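Local coordinates for protein VESB protease (PDB 4LK4) that is probably an endopeptidase of the trypsin-like S1 serine protease family, secreted by Vibrio cholerae and carrying a C-terminal Ig-like domain, at residues C57-S62 with L93-S98; K88-L93 with T242-Q247; A124-L129 with S178-T183; G42-G47 with R209-I214; N283-L288 with F292-D297. The protein carries 1 engineered substitution. All coordinates share one frame; numbering follows the deposited sequence.

Overall arrangement
Contacts 1, 3 and 4 lie in the trypsin-like part of the chain, and contact 2 at its junction with the Ig-like part; contact 5 lies within the Ig-like domain, its centre about 36 Å from that of contact 4. Contacts 1 and 2 share Leu93 and touch through the salt bridge between Asp59 OD1 and Arg91 NH2, 2.8 Å long. Contact 2 also meets contact 4, where Thr245 CG2 lies 3.9 Å from Leu46 CD1. Contact 4 spans the two barrels, and its Leu212 packs on Arg126 and Leu129 of contact 3. Contact 1 adjoins the probable active site: its Tyr95 touches His56 and Asp103, probably the triad histidine and aspartate. Contact 5 touches no other contact.

Contact 1: C57-S62 with L93-S98; sequences CFDSRS and LSYSPS
Asp59 and Tyr95 meet through one short hydrogen bond, and nearly everything tight in this contact gathers round it. Tyr95 OH donates to Asp59 OD1 at 2.5 Å, reaching the syn lone pair, on the side of the other carboxylate oxygen. OD2 stays at 3.2 Å from the same hydroxyl. The carboxylate is turned only 22° from the plane of the ring, and OD1 arrives at the edge of the ring, also lying 3.3 Å from Tyr95 CE2. With chi1 at 166°, the Tyr95 ring points away from its own backbone N and reaches across the gap with the hydroxyl foremost. One face of the ring is lined near its rim by Pro97 N, 3.8 Å above the plane. OD1 has a second partner in Arg91, a salt bridge that would favour the ionised carboxylate and help to fix its rotation.

The other side is loose. Pro97 CB comes no nearer than 4.2 Å to Asp59 OD1, and both residues are exposed. Asp59 itself stands in the type I turn from Phe58 to Arg61, a surface turn directly after Cys57, whose sulfur is bonded to Cys41.

Inward, Tyr95 rests on Ala55, His56 and Asp103. In the chymotrypsin fold these last two are probably the catalytic histidine and aspartate, so the bond ties a surface loop to a tyrosine beside the probable triad residues. The two loops follow strands 50-53 and 82-91 of the N-terminal barrel, and Phe58 packs on Ile89 and Arg91 of strand 82-91.

Contact 2: K88-L93 with T242-Q247; sequences KIYRHL and TKHTNQ
Tyr90 and His244 lean on each other at a slant: their ring planes are 43° apart and the centroids 5.8 Å, neither stacked nor set edge to face. The touch is made low on the tyrosine, where CB lies 3.7 Å from His244 CD2, and the ring follows with CD2 of Tyr90 at 3.9 Å from that same histidine carbon. Both side chains hold CG anti to the carbonyl carbon (chi1 -51° for Tyr90, -66° for His244), torsions that set Tyr90 CB and CD2 against the CD2 corner of the imidazole. Behind the imidazole, Lys243 CG sits 3.5 Å above one face, toward the rim.

Tyr90 belongs to barrel strand 82-91; His244 is the first residue to leave helix 238-243, the C-terminal helix characteristic of trypsin-like proteases. Strand 248-258 of the Ig-like domain adjoins both, with Ser249 against Tyr90 and Tyr250 against His244.

The polar ends turn elsewhere. Tyr90 OH is bonded to Glu108 OE1 and to Tyr250 N, and His244 ND1 to Trp240 O, the latter consistent with a proton on ND1. Between the two rings, therefore, cohesion is carbon against carbon, with the hydrogen bonds outside the pair probably helping to fix the orientation of both rings.

Contact 3: A124-L129 with S178-T183; sequences ATRTSL and SDPNST
Pro180 and Asn181 sit in an Asx turn on the surface of the trypsin-like domain and pack against Arg126 and Thr127 of the short, weakly bonded helix 125-128. Asp179 closes the turn: its OD1 accepts from Asn181 N at 2.7 Å, the donor standing above the carboxylate plane. Asn181 is also the centre of an inverse gamma turn, and the proline of the turn lies against the helix.

The main touch is made by a single proline carbon. Pro180 CB rests over the rim of one face of the Arg126 guanidinium, with NH2 at 3.5 Å, and the two side chains cross at about a right angle. A bend in the arginine chain at chi2 (97°) brings NH2 to it. NH2 is also bonded to Gln165 OE1 of helix 165-172, which helps to hold the group's rotation. Arg126 is thus buried between its helix, the loop of Pro180 and the strands that carry Leu162 and Leu212.

Thr127 adds a lighter touch at the exposed border, where its methyl CG2 is 4.1 Å from Pro180 CB and 4.0 Å from Asn181 N. A water completes the join: lying in the plane of the guanidinium, at its edge, it accepts from Arg126 NE at 3.0 Å and lies 2.8 Å from Pro180 O, to which it can donate.

Contact 4: G42-G47 with R209-I214; sequences GGSFLG and REQLGI
Ser44 and Gln211 bridge the two beta barrels of the chymotrypsin fold, the first on strand 39-46 of the N-terminal barrel and the second on strand 211-216 of the C-terminal sheet. The backbones stay well apart, with CA of Ser44 8.7 Å from CA of Gln211, and the side chains alone close the gap.

By hydrogen bonding, Ser44 OG donates to Gln211 OE1 at 2.6 Å, in the carbonyl plane and on a lone pair. Beside the bond, Ser44 CB also lies 3.2 Å from Gln211 OE1. Gln211 can reach so far because its chain is stretched out from the first torsion on (chi1 177°).

The nonpolar surroundings come from Leu52 of strand 50-53 and Ile118, which touch both residues, so the buried polar pair is bedded among aliphatic side chains.

Gly42 is backbone-bonded to Ala199, where S1 proteases normally carry the nucleophilic serine, which brings this strand close to the probable active site. Strand 211-216 has a feature of its own, a classic beta bulge at Leu212 and Gly213 opposite Ile203.

The other end of the amide is also tied, and the two bonds are consistent with one orientation of the group: Gln211 NE2 donates to Gly213 O at 3.0 Å with an N-H...O angle of 157°.

Contact 5: N283-L288 with F292-D297; sequences NTFSSL and FSVLSD
Phe292 and Phe285 bring their rings together at a corner, CE1 of Phe292 lying 3.6 Å from CD1 of Phe285. The planes are near parallel, 26° apart, but slid so far that they barely overlap. Each ring instead takes a methyl over its face. Leu288 CD1 stands 3.5 Å from the centroid of the Phe292 ring, almost on the normal, a CH-pi contact; Leu288 CB adds a touch at 4.0 Å to Phe292 CD1. A chi1 of 178° carries the Phe292 ring away from its backbone N and across toward the loop. Val294 CG2 sits in the same way over Phe285, 3.6 Å from the centroid and 8° off the normal.

The loop after strand 278-283 folds back on strand 292-297, which follows it in the Ig-like beta sandwich and is an outermost strand of its sheet. Outside the pair, the loop residues rest on strand 324-335, Phe285 on Leu331 and Leu288 on Tyr327 and Phe329, while Phe292 lies beside Val315 of the neighbouring strand 310-319.

The start of the loop is held by an Asx turn, in which Asn283 OD1 accepts from Phe285 N at 3.2 Å. At the edge of the Phe285 ring, near its plane, Asp297 OD2 approaches CE2 to 4.1 Å, while that oxygen is also bonded to Tyr280 OH.

Contact 1: C57-S62 with L93-S98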
# COMPACT_ATOMS: atom_id res chain seq x y z
N CYS A 57 -0.95 5.54 6.26
CA CYS A 57 -0.84 4.74 7.50
C CYS A 57 0.62 4.59 7.96
O CYS A 57 0.88 4.27 9.13
CB CYS A 57 -1.43 3.35 7.28
SG CYS A 57 -3.21 3.37 6.98
N PHE A 58 1.57 4.76 7.04
CA PHE A 58 2.97 4.58 7.38
C PHE A 58 3.80 5.85 7.30
O PHE A 58 5.00 5.76 7.33
CB PHE A 58 3.58 3.48 6.51
CG PHE A 58 2.79 2.22 6.53
CD1 PHE A 58 2.80 1.41 7.63
CD2 PHE A 58 2.02 1.86 5.46
CE1 PHE A 58 2.07 0.26 7.68
CE2 PHE A 58 1.28 0.71 5.50
CZ PHE A 58 1.29 -0.08 6.63
N ASP A 59 3.17 7.03 7.23
CA ASP A 59 3.95 8.29 7.23
C ASP A 59 5.03 8.27 8.31
O ASP A 59 6.18 8.70 8.08
CB ASP A 59 3.05 9.53 7.44
CG ASP A 59 2.20 9.90 6.21
OD1 ASP A 59 2.59 9.64 5.05
OD2 ASP A 59 1.11 10.51 6.41
N SER A 60 4.71 7.73 9.48
CA SER A 60 5.64 7.80 10.62
C SER A 60 6.00 6.45 11.24
O SER A 60 6.31 6.37 12.42
CB SER A 60 5.02 8.71 11.69
OG SER A 60 4.78 10.02 11.18
N ARG A 61 5.95 5.40 10.43
CA ARG A 61 6.14 4.03 10.90
C ARG A 61 6.87 3.27 9.83
O ARG A 61 6.76 3.60 8.65
CB ARG A 61 4.82 3.29 11.03
CG ARG A 61 3.79 3.92 11.93
CD ARG A 61 2.49 3.14 11.86
NE ARG A 61 1.40 3.96 12.40
CZ ARG A 61 1.00 3.94 13.66
NH1 ARG A 61 1.57 3.12 14.55
NH2 ARG A 61 0.02 4.75 14.04
N SER A 62 7.58 2.23 10.25
CA SER A 62 8.14 1.29 9.29
C SER A 62 7.87 -0.16 9.67
O SER A 62 7.34 -0.48 10.73
CB SER A 62 9.64 1.57 9.10
OG SER A 62 10.27 1.62 10.34
N LEU A 93 5.43 5.49 -5.16
CA LEU A 93 6.53 6.43 -5.19
C LEU A 93 6.09 7.85 -5.60
O LEU A 93 6.84 8.81 -5.40
CB LEU A 93 7.66 5.91 -6.08
CG LEU A 93 8.39 4.70 -5.49
CD1 LEU A 93 9.49 4.27 -6.44
CD2 LEU A 93 8.99 5.00 -4.13
N SER A 94 4.87 7.96 -6.14
CA SER A 94 4.19 9.24 -6.38
C SER A 94 3.20 9.63 -5.25
O SER A 94 2.49 10.63 -5.36
CB SER A 94 3.49 9.24 -7.75
OG SER A 94 4.47 9.03 -8.79
N TYR A 95 3.17 8.86 -4.17
CA TYR A 95 2.40 9.26 -2.99
C TYR A 95 2.88 10.62 -2.55
O TYR A 95 4.09 10.86 -2.47
CB TYR A 95 2.59 8.27 -1.84
CG TYR A 95 2.12 8.78 -0.50
CD1 TYR A 95 0.79 9.09 -0.27
CD2 TYR A 95 3.02 8.92 0.54
CE1 TYR A 95 0.36 9.54 0.97
CE2 TYR A 95 2.61 9.38 1.76
CZ TYR A 95 1.29 9.68 1.98
OH TYR A 95 0.94 10.15 3.22
N SER A 96 1.94 11.53 -2.34
CA SER A 96 2.25 12.84 -1.78
C SER A 96 1.40 12.99 -0.53
O SER A 96 0.16 12.95 -0.60
CB SER A 96 1.93 13.98 -2.77
OG SER A 96 0.57 13.92 -3.25
N PRO A 97 2.04 13.17 0.62
CA PRO A 97 1.30 13.30 1.86
C PRO A 97 0.52 14.61 1.98
O PRO A 97 -0.37 14.68 2.80
CB PRO A 97 2.39 13.24 2.93
CG PRO A 97 3.60 13.76 2.25
CD PRO A 97 3.48 13.43 0.79
N SER A 98 0.82 15.65 1.20
CA SER A 98 0.11 16.92 1.42
C SER A 98 -1.38 16.77 1.10
O SER A 98 -2.22 17.10 1.93
CB SER A 98 0.73 18.10 0.65
OG SER A 98 1.25 17.66 -0.58

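Contact 2: K88-L93 with T242-Q247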
# COMPACT_ATOMS: atom_id res chain seq x y z
N LYS A 88 8.26 -6.06 4.88
CA LYS A 88 8.50 -4.91 4.00
C LYS A 88 7.24 -4.10 3.70
O LYS A 88 6.13 -4.63 3.68
CB LYS A 88 9.15 -5.37 2.68
CG LYS A 88 10.56 -5.93 2.81
CD LYS A 88 11.61 -4.82 2.76
CE LYS A 88 12.98 -5.19 3.37
NZ LYS A 88 13.40 -6.61 3.20
N ILE A 89 7.43 -2.83 3.45
CA ILE A 89 6.39 -1.94 3.02
C ILE A 89 6.77 -1.31 1.67
O ILE A 89 7.89 -0.86 1.48
CB ILE A 89 6.12 -0.88 4.11
CG1 ILE A 89 5.42 -1.58 5.29
CG2 ILE A 89 5.17 0.20 3.59
CD1 ILE A 89 5.16 -0.71 6.51
N TYR A 90 5.85 -1.35 0.71
CA TYR A 90 6.00 -0.65 -0.55
C TYR A 90 4.93 0.42 -0.62
O TYR A 90 3.75 0.11 -0.54
CB TYR A 90 5.90 -1.61 -1.75
CG TYR A 90 6.82 -2.78 -1.58
CD1 TYR A 90 6.42 -3.92 -0.92
CD2 TYR A 90 8.11 -2.72 -2.01
CE1 TYR A 90 7.28 -4.97 -0.71
CE2 TYR A 90 8.97 -3.77 -1.85
CZ TYR A 90 8.56 -4.90 -1.18
OH TYR A 90 9.47 -5.94 -1.00
N ARG A 91 5.33 1.68 -0.72
CA ARG A 91 4.37 2.75 -0.92
C ARG A 91 4.47 3.27 -2.33
O ARG A 91 5.51 3.17 -2.95
CB ARG A 91 4.67 3.89 0.03
CG ARG A 91 4.63 3.50 1.49
CD ARG A 91 5.38 4.56 2.29
NE ARG A 91 4.45 5.42 2.99
CZ ARG A 91 4.66 6.70 3.31
NH1 ARG A 91 5.78 7.34 2.97
NH2 ARG A 91 3.71 7.34 3.99
N HIS A 92 3.40 3.87 -2.84
CA HIS A 92 3.49 4.42 -4.17
C HIS A 92 4.54 5.51 -4.18
O HIS A 92 4.57 6.35 -3.31
CB HIS A 92 2.16 4.99 -4.62
CG HIS A 92 2.02 5.02 -6.11
ND1 HIS A 92 2.61 5.99 -6.89
CD2 HIS A 92 1.41 4.17 -6.97
CE1 HIS A 92 2.35 5.76 -8.16
NE2 HIS A 92 1.63 4.66 -8.24
N LEU A 93 5.43 5.49 -5.16
CA LEU A 93 6.53 6.43 -5.19
C LEU A 93 6.09 7.85 -5.60
O LEU A 93 6.84 8.81 -5.40
CB LEU A 93 7.66 5.91 -6.08
CG LEU A 93 8.39 4.70 -5.49
CD1 LEU A 93 9.49 4.27 -6.44
CD2 LEU A 93 8.99 5.00 -4.13
N THR A 242 0.05 -5.37 -8.79
CA THR A 242 0.65 -6.57 -9.35
C THR A 242 2.16 -6.47 -9.27
O THR A 242 2.82 -7.43 -8.88
CB THR A 242 0.22 -6.72 -10.80
OG1 THR A 242 -1.19 -6.93 -10.81
CG2 THR A 242 0.94 -7.89 -11.49
N LYS A 243 2.69 -5.31 -9.61
CA LYS A 243 4.13 -5.09 -9.60
C LYS A 243 4.72 -5.23 -8.19
O LYS A 243 5.86 -5.67 -8.06
CB LYS A 243 4.48 -3.73 -10.20
CG LYS A 243 5.88 -3.24 -9.83
CD LYS A 243 6.33 -1.97 -10.54
CE LYS A 243 7.57 -1.42 -9.86
NZ LYS A 243 8.24 -0.37 -10.66
N HIS A 244 3.96 -4.88 -7.15
CA HIS A 244 4.48 -4.96 -5.79
C HIS A 244 3.98 -6.15 -4.97
O HIS A 244 4.18 -6.19 -3.77
CB HIS A 244 4.25 -3.64 -5.08
CG HIS A 244 5.03 -2.52 -5.68
ND1 HIS A 244 4.54 -1.74 -6.71
CD2 HIS A 244 6.29 -2.06 -5.44
CE1 HIS A 244 5.47 -0.87 -7.09
NE2 HIS A 244 6.53 -1.04 -6.33
N THR A 245 3.37 -7.14 -5.64
CA THR A 245 2.98 -8.39 -4.98
C THR A 245 3.51 -9.55 -5.81
O THR A 245 2.87 -10.59 -5.98
CB THR A 245 1.45 -8.50 -4.90
OG1 THR A 245 0.89 -8.36 -6.22
CG2 THR A 245 0.86 -7.41 -3.96
N ASN A 246 4.72 -9.36 -6.34
CA ASN A 246 5.29 -10.19 -7.39
C ASN A 246 6.45 -11.07 -6.88
O ASN A 246 7.28 -11.54 -7.65
CB ASN A 246 5.76 -9.25 -8.49
CG ASN A 246 5.73 -9.88 -9.87
OD1 ASN A 246 5.27 -11.00 -10.06
ND2 ASN A 246 6.27 -9.15 -10.85
N GLN A 247 6.52 -11.27 -5.56
CA GLN A 247 7.53 -12.17 -4.96
C GLN A 247 8.99 -11.79 -5.23
O GLN A 247 9.90 -12.63 -5.23
CB GLN A 247 7.26 -13.62 -5.35
CG GLN A 247 5.84 -14.07 -5.03
CD GLN A 247 5.58 -15.48 -5.52
OE1 GLN A 247 5.62 -16.43 -4.74
NE2 GLN A 247 5.33 -15.62 -6.82

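Contact 3: A124-L129 with S178-T183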
# COMPACT_ATOMS: atom_id res chain seq x y z
N ALA A 124 -11.20 -2.24 -15.40
CA ALA A 124 -12.29 -1.51 -16.02
C ALA A 124 -13.51 -1.26 -15.11
O ALA A 124 -14.45 -0.56 -15.52
CB ALA A 124 -12.74 -2.24 -17.28
N THR A 125 -13.53 -1.82 -13.90
CA THR A 125 -14.76 -1.81 -13.11
C THR A 125 -15.19 -0.41 -12.63
O THR A 125 -16.34 -0.06 -12.74
CB THR A 125 -14.65 -2.75 -11.90
OG1 THR A 125 -14.30 -4.07 -12.33
CG2 THR A 125 -15.98 -2.78 -11.12
N ARG A 126 -14.26 0.38 -12.10
CA ARG A 126 -14.61 1.67 -11.50
C ARG A 126 -15.27 2.61 -12.47
O ARG A 126 -16.28 3.25 -12.15
CB ARG A 126 -13.38 2.35 -10.93
CG ARG A 126 -13.34 3.86 -11.13
CD ARG A 126 -13.83 4.53 -9.91
NE ARG A 126 -14.14 5.95 -10.06
CZ ARG A 126 -15.35 6.43 -10.30
NH1 ARG A 126 -16.35 5.62 -10.55
NH2 ARG A 126 -15.55 7.73 -10.32
N THR A 127 -14.71 2.74 -13.66
CA THR A 127 -15.32 3.65 -14.62
C THR A 127 -16.63 3.10 -15.19
O THR A 127 -17.34 3.86 -15.82
CB THR A 127 -14.38 4.11 -15.75
OG1 THR A 127 -14.02 3.00 -16.57
CG2 THR A 127 -13.12 4.73 -15.18
N SER A 128 -16.95 1.82 -14.93
CA SER A 128 -18.24 1.20 -15.36
C SER A 128 -19.43 1.47 -14.46
O SER A 128 -20.57 1.19 -14.83
CB SER A 128 -18.12 -0.32 -15.41
OG SER A 128 -16.98 -0.70 -16.16
N LEU A 129 -19.16 1.98 -13.27
CA LEU A 129 -20.14 2.08 -12.21
C LEU A 129 -20.86 3.41 -12.29
O LEU A 129 -20.22 4.45 -12.29
CB LEU A 129 -19.43 1.95 -10.86
CG LEU A 129 -18.80 0.59 -10.55
CD1 LEU A 129 -18.29 0.59 -9.11
CD2 LEU A 129 -19.75 -0.57 -10.76
N SER A 178 -11.50 15.30 -11.95
CA SER A 178 -12.87 15.12 -12.37
C SER A 178 -12.98 13.87 -13.25
O SER A 178 -14.07 13.37 -13.47
CB SER A 178 -13.34 16.35 -13.14
OG SER A 178 -12.68 16.42 -14.39
N ASP A 179 -11.84 13.39 -13.76
CA ASP A 179 -11.76 12.17 -14.56
C ASP A 179 -11.84 11.00 -13.60
O ASP A 179 -11.03 10.89 -12.69
CB ASP A 179 -10.44 12.16 -15.33
CG ASP A 179 -10.31 10.98 -16.29
OD1 ASP A 179 -11.03 10.00 -16.09
OD2 ASP A 179 -9.49 11.05 -17.25
N PRO A 180 -12.84 10.11 -13.77
CA PRO A 180 -13.00 8.92 -12.94
C PRO A 180 -11.81 7.96 -13.06
O PRO A 180 -11.57 7.14 -12.17
CB PRO A 180 -14.26 8.25 -13.52
CG PRO A 180 -14.95 9.29 -14.33
CD PRO A 180 -13.88 10.18 -14.83
N ASN A 181 -11.11 8.05 -14.18
CA ASN A 181 -9.95 7.24 -14.40
C ASN A 181 -8.79 7.93 -13.70
O ASN A 181 -7.87 8.42 -14.35
CB ASN A 181 -9.70 7.08 -15.90
CG ASN A 181 -8.45 6.31 -16.19
OD1 ASN A 181 -8.09 5.40 -15.46
ND2 ASN A 181 -7.75 6.68 -17.25
N SER A 182 -8.84 7.96 -12.38
CA SER A 182 -7.84 8.63 -11.55
C SER A 182 -7.67 7.93 -10.20
O SER A 182 -8.42 6.99 -9.85
CB SER A 182 -8.22 10.10 -11.31
OG SER A 182 -9.53 10.19 -10.75
N THR A 183 -6.70 8.44 -9.46
CA THR A 183 -6.22 7.90 -8.22
C THR A 183 -7.27 7.71 -7.12
O THR A 183 -7.06 6.87 -6.25
CB THR A 183 -5.11 8.82 -7.65
OG1 THR A 183 -4.58 8.23 -6.44
CG2 THR A 183 -5.63 10.20 -7.29
O HOH W 1 -11.73 7.53 -9.41

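Contact 4: G42-G47 with R209-I214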
# COMPACT_ATOMS: atom_id res chain seq x y z
N GLY A 42 -6.62 -0.14 8.86
CA GLY A 42 -7.14 -1.33 8.27
C GLY A 42 -6.43 -1.73 7.00
O GLY A 42 -5.53 -1.04 6.50
N GLY A 43 -6.83 -2.90 6.48
CA GLY A 43 -6.24 -3.42 5.27
C GLY A 43 -7.07 -4.56 4.75
O GLY A 43 -8.08 -4.91 5.36
N SER A 44 -6.64 -5.10 3.63
CA SER A 44 -7.26 -6.28 3.04
C SER A 44 -6.16 -7.27 2.66
O SER A 44 -5.04 -6.86 2.34
CB SER A 44 -8.13 -5.89 1.83
OG SER A 44 -7.39 -5.59 0.67
N PHE A 45 -6.45 -8.56 2.73
CA PHE A 45 -5.45 -9.59 2.47
C PHE A 45 -5.51 -10.00 1.01
O PHE A 45 -6.58 -10.40 0.56
CB PHE A 45 -5.68 -10.79 3.39
CG PHE A 45 -4.69 -11.92 3.18
CD1 PHE A 45 -3.34 -11.68 3.17
CD2 PHE A 45 -5.13 -13.25 2.99
CE1 PHE A 45 -2.44 -12.72 2.97
CE2 PHE A 45 -4.23 -14.28 2.79
CZ PHE A 45 -2.89 -14.01 2.78
N LEU A 46 -4.41 -9.90 0.26
CA LEU A 46 -4.45 -10.20 -1.19
C LEU A 46 -4.08 -11.64 -1.52
O LEU A 46 -4.24 -12.09 -2.65
CB LEU A 46 -3.56 -9.28 -1.99
CG LEU A 46 -3.84 -7.79 -1.83
CD1 LEU A 46 -2.70 -6.97 -2.40
CD2 LEU A 46 -5.12 -7.41 -2.52
N GLY A 47 -3.58 -12.37 -0.53
CA GLY A 47 -3.11 -13.75 -0.75
C GLY A 47 -1.61 -13.81 -0.52
O GLY A 47 -0.88 -12.79 -0.65
N ARG A 209 -18.96 -7.86 -4.10
CA ARG A 209 -17.97 -7.77 -3.00
C ARG A 209 -16.55 -7.50 -3.45
O ARG A 209 -15.63 -7.63 -2.65
CB ARG A 209 -17.94 -9.04 -2.13
CG ARG A 209 -19.27 -9.66 -1.77
CD ARG A 209 -20.21 -8.67 -1.11
NE ARG A 209 -19.74 -8.25 0.20
CZ ARG A 209 -20.41 -7.42 1.00
NH1 ARG A 209 -21.60 -6.93 0.61
NH2 ARG A 209 -19.90 -7.09 2.17
N GLU A 210 -16.34 -7.14 -4.71
CA GLU A 210 -14.99 -6.90 -5.20
C GLU A 210 -14.52 -5.62 -4.49
O GLU A 210 -15.32 -4.70 -4.29
CB GLU A 210 -14.97 -6.73 -6.74
CG GLU A 210 -15.50 -7.92 -7.58
CD GLU A 210 -17.04 -7.99 -7.78
OE1 GLU A 210 -17.83 -7.12 -7.29
OE2 GLU A 210 -17.50 -8.94 -8.45
N GLN A 211 -13.26 -5.57 -4.07
CA GLN A 211 -12.74 -4.37 -3.44
C GLN A 211 -12.48 -3.32 -4.49
O GLN A 211 -11.63 -3.49 -5.34
CB GLN A 211 -11.46 -4.62 -2.66
CG GLN A 211 -10.88 -3.35 -2.07
CD GLN A 211 -9.72 -3.62 -1.12
OE1 GLN A 211 -9.34 -4.76 -0.85
NE2 GLN A 211 -9.16 -2.56 -0.60
N LEU A 212 -13.26 -2.26 -4.44
CA LEU A 212 -13.18 -1.18 -5.39
C LEU A 212 -12.19 -0.12 -4.89
O LEU A 212 -11.62 0.62 -5.66
CB LEU A 212 -14.55 -0.53 -5.52
CG LEU A 212 -14.68 0.68 -6.45
CD1 LEU A 212 -14.52 0.26 -7.90
CD2 LEU A 212 -16.04 1.33 -6.27
N GLY A 213 -12.01 -0.02 -3.58
CA GLY A 213 -11.30 1.12 -3.06
C GLY A 213 -10.64 0.87 -1.73
O GLY A 213 -10.87 -0.17 -1.12
N ILE A 214 -9.84 1.86 -1.31
CA ILE A 214 -9.14 1.86 -0.03
C ILE A 214 -9.46 3.15 0.73
O ILE A 214 -9.34 4.24 0.19
CB ILE A 214 -7.61 1.85 -0.24
CG1 ILE A 214 -7.18 0.67 -1.09
CG2 ILE A 214 -6.89 1.74 1.09
CD1 ILE A 214 -5.79 0.82 -1.64

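Contact 5: N283-L288 with F292-D297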
# COMPACT_ATOMS: atom_id res chain seq x y z
N ASN A 283 19.17 -2.17 -15.58
CA ASN A 283 18.91 -1.16 -14.58
C ASN A 283 18.81 0.20 -15.24
O ASN A 283 19.02 0.30 -16.42
CB ASN A 283 19.98 -1.18 -13.53
CG ASN A 283 21.33 -0.97 -14.12
OD1 ASN A 283 21.64 0.11 -14.63
ND2 ASN A 283 22.17 -1.98 -14.03
N THR A 284 18.46 1.22 -14.47
CA THR A 284 18.28 2.58 -15.00
C THR A 284 19.33 3.53 -14.45
O THR A 284 19.15 4.75 -14.48
CB THR A 284 16.89 3.12 -14.65
OG1 THR A 284 16.60 2.89 -13.26
CG2 THR A 284 15.84 2.41 -15.50
N PHE A 285 20.43 2.98 -13.94
CA PHE A 285 21.48 3.80 -13.35
C PHE A 285 22.01 4.88 -14.29
O PHE A 285 22.26 5.99 -13.84
CB PHE A 285 22.65 2.94 -12.88
CG PHE A 285 22.31 2.06 -11.72
CD1 PHE A 285 21.54 2.53 -10.66
CD2 PHE A 285 22.78 0.75 -11.67
CE1 PHE A 285 21.26 1.71 -9.57
CE2 PHE A 285 22.50 -0.07 -10.59
CZ PHE A 285 21.72 0.42 -9.54
N SER A 286 22.17 4.55 -15.58
CA SER A 286 22.55 5.52 -16.62
C SER A 286 21.74 6.81 -16.59
O SER A 286 22.29 7.90 -16.66
CB SER A 286 22.35 4.91 -18.01
OG SER A 286 23.37 3.97 -18.29
N SER A 287 20.42 6.67 -16.50
CA SER A 287 19.53 7.83 -16.56
C SER A 287 19.73 8.87 -15.45
O SER A 287 19.30 10.00 -15.61
CB SER A 287 18.06 7.36 -16.57
OG SER A 287 17.70 6.87 -15.28
N LEU A 288 20.35 8.50 -14.33
CA LEU A 288 20.51 9.42 -13.20
C LEU A 288 21.73 10.33 -13.35
O LEU A 288 22.67 9.99 -14.10
CB LEU A 288 20.60 8.64 -11.89
CG LEU A 288 19.29 7.94 -11.52
CD1 LEU A 288 19.50 7.04 -10.31
CD2 LEU A 288 18.18 8.96 -11.28
N PHE A 292 24.70 11.07 -8.53
CA PHE A 292 24.39 9.70 -8.15
C PHE A 292 25.48 8.79 -8.67
O PHE A 292 26.05 9.04 -9.71
CB PHE A 292 23.03 9.31 -8.71
CG PHE A 292 22.64 7.91 -8.41
CD1 PHE A 292 23.03 6.88 -9.25
CD2 PHE A 292 21.87 7.61 -7.30
CE1 PHE A 292 22.66 5.57 -8.99
CE2 PHE A 292 21.49 6.31 -7.03
CZ PHE A 292 21.90 5.29 -7.87
N SER A 293 25.79 7.75 -7.92
CA SER A 293 26.82 6.80 -8.30
C SER A 293 26.55 5.46 -7.64
O SER A 293 25.88 5.39 -6.61
CB SER A 293 28.22 7.35 -7.95
OG SER A 293 28.31 7.88 -6.63
N VAL A 294 27.03 4.38 -8.25
CA VAL A 294 26.90 3.03 -7.71
C VAL A 294 28.25 2.59 -7.17
O VAL A 294 29.14 2.28 -7.93
CB VAL A 294 26.48 2.03 -8.80
CG1 VAL A 294 26.39 0.61 -8.24
CG2 VAL A 294 25.16 2.46 -9.41
N LEU A 295 28.41 2.52 -5.86
CA LEU A 295 29.69 2.09 -5.30
C LEU A 295 29.93 0.61 -5.48
O LEU A 295 31.05 0.17 -5.60
CB LEU A 295 29.76 2.44 -3.82
CG LEU A 295 29.52 3.91 -3.50
CD1 LEU A 295 29.87 4.18 -2.04
CD2 LEU A 295 30.31 4.82 -4.43
N SER A 296 28.86 -0.17 -5.48
CA SER A 296 28.95 -1.62 -5.48
C SER A 296 27.62 -2.14 -6.00
O SER A 296 26.58 -1.70 -5.54
CB SER A 296 29.18 -2.12 -4.05
OG SER A 296 29.70 -3.43 -4.05
N ASP A 297 27.66 -3.06 -6.97
CA ASP A 297 26.47 -3.70 -7.50
C ASP A 297 26.64 -5.20 -7.37
O ASP A 297 27.13 -5.87 -8.27
CB ASP A 297 26.26 -3.32 -8.97
CG ASP A 297 24.99 -3.94 -9.58
OD1 ASP A 297 24.33 -4.80 -8.98
OD2 ASP A 297 24.65 -3.54 -10.71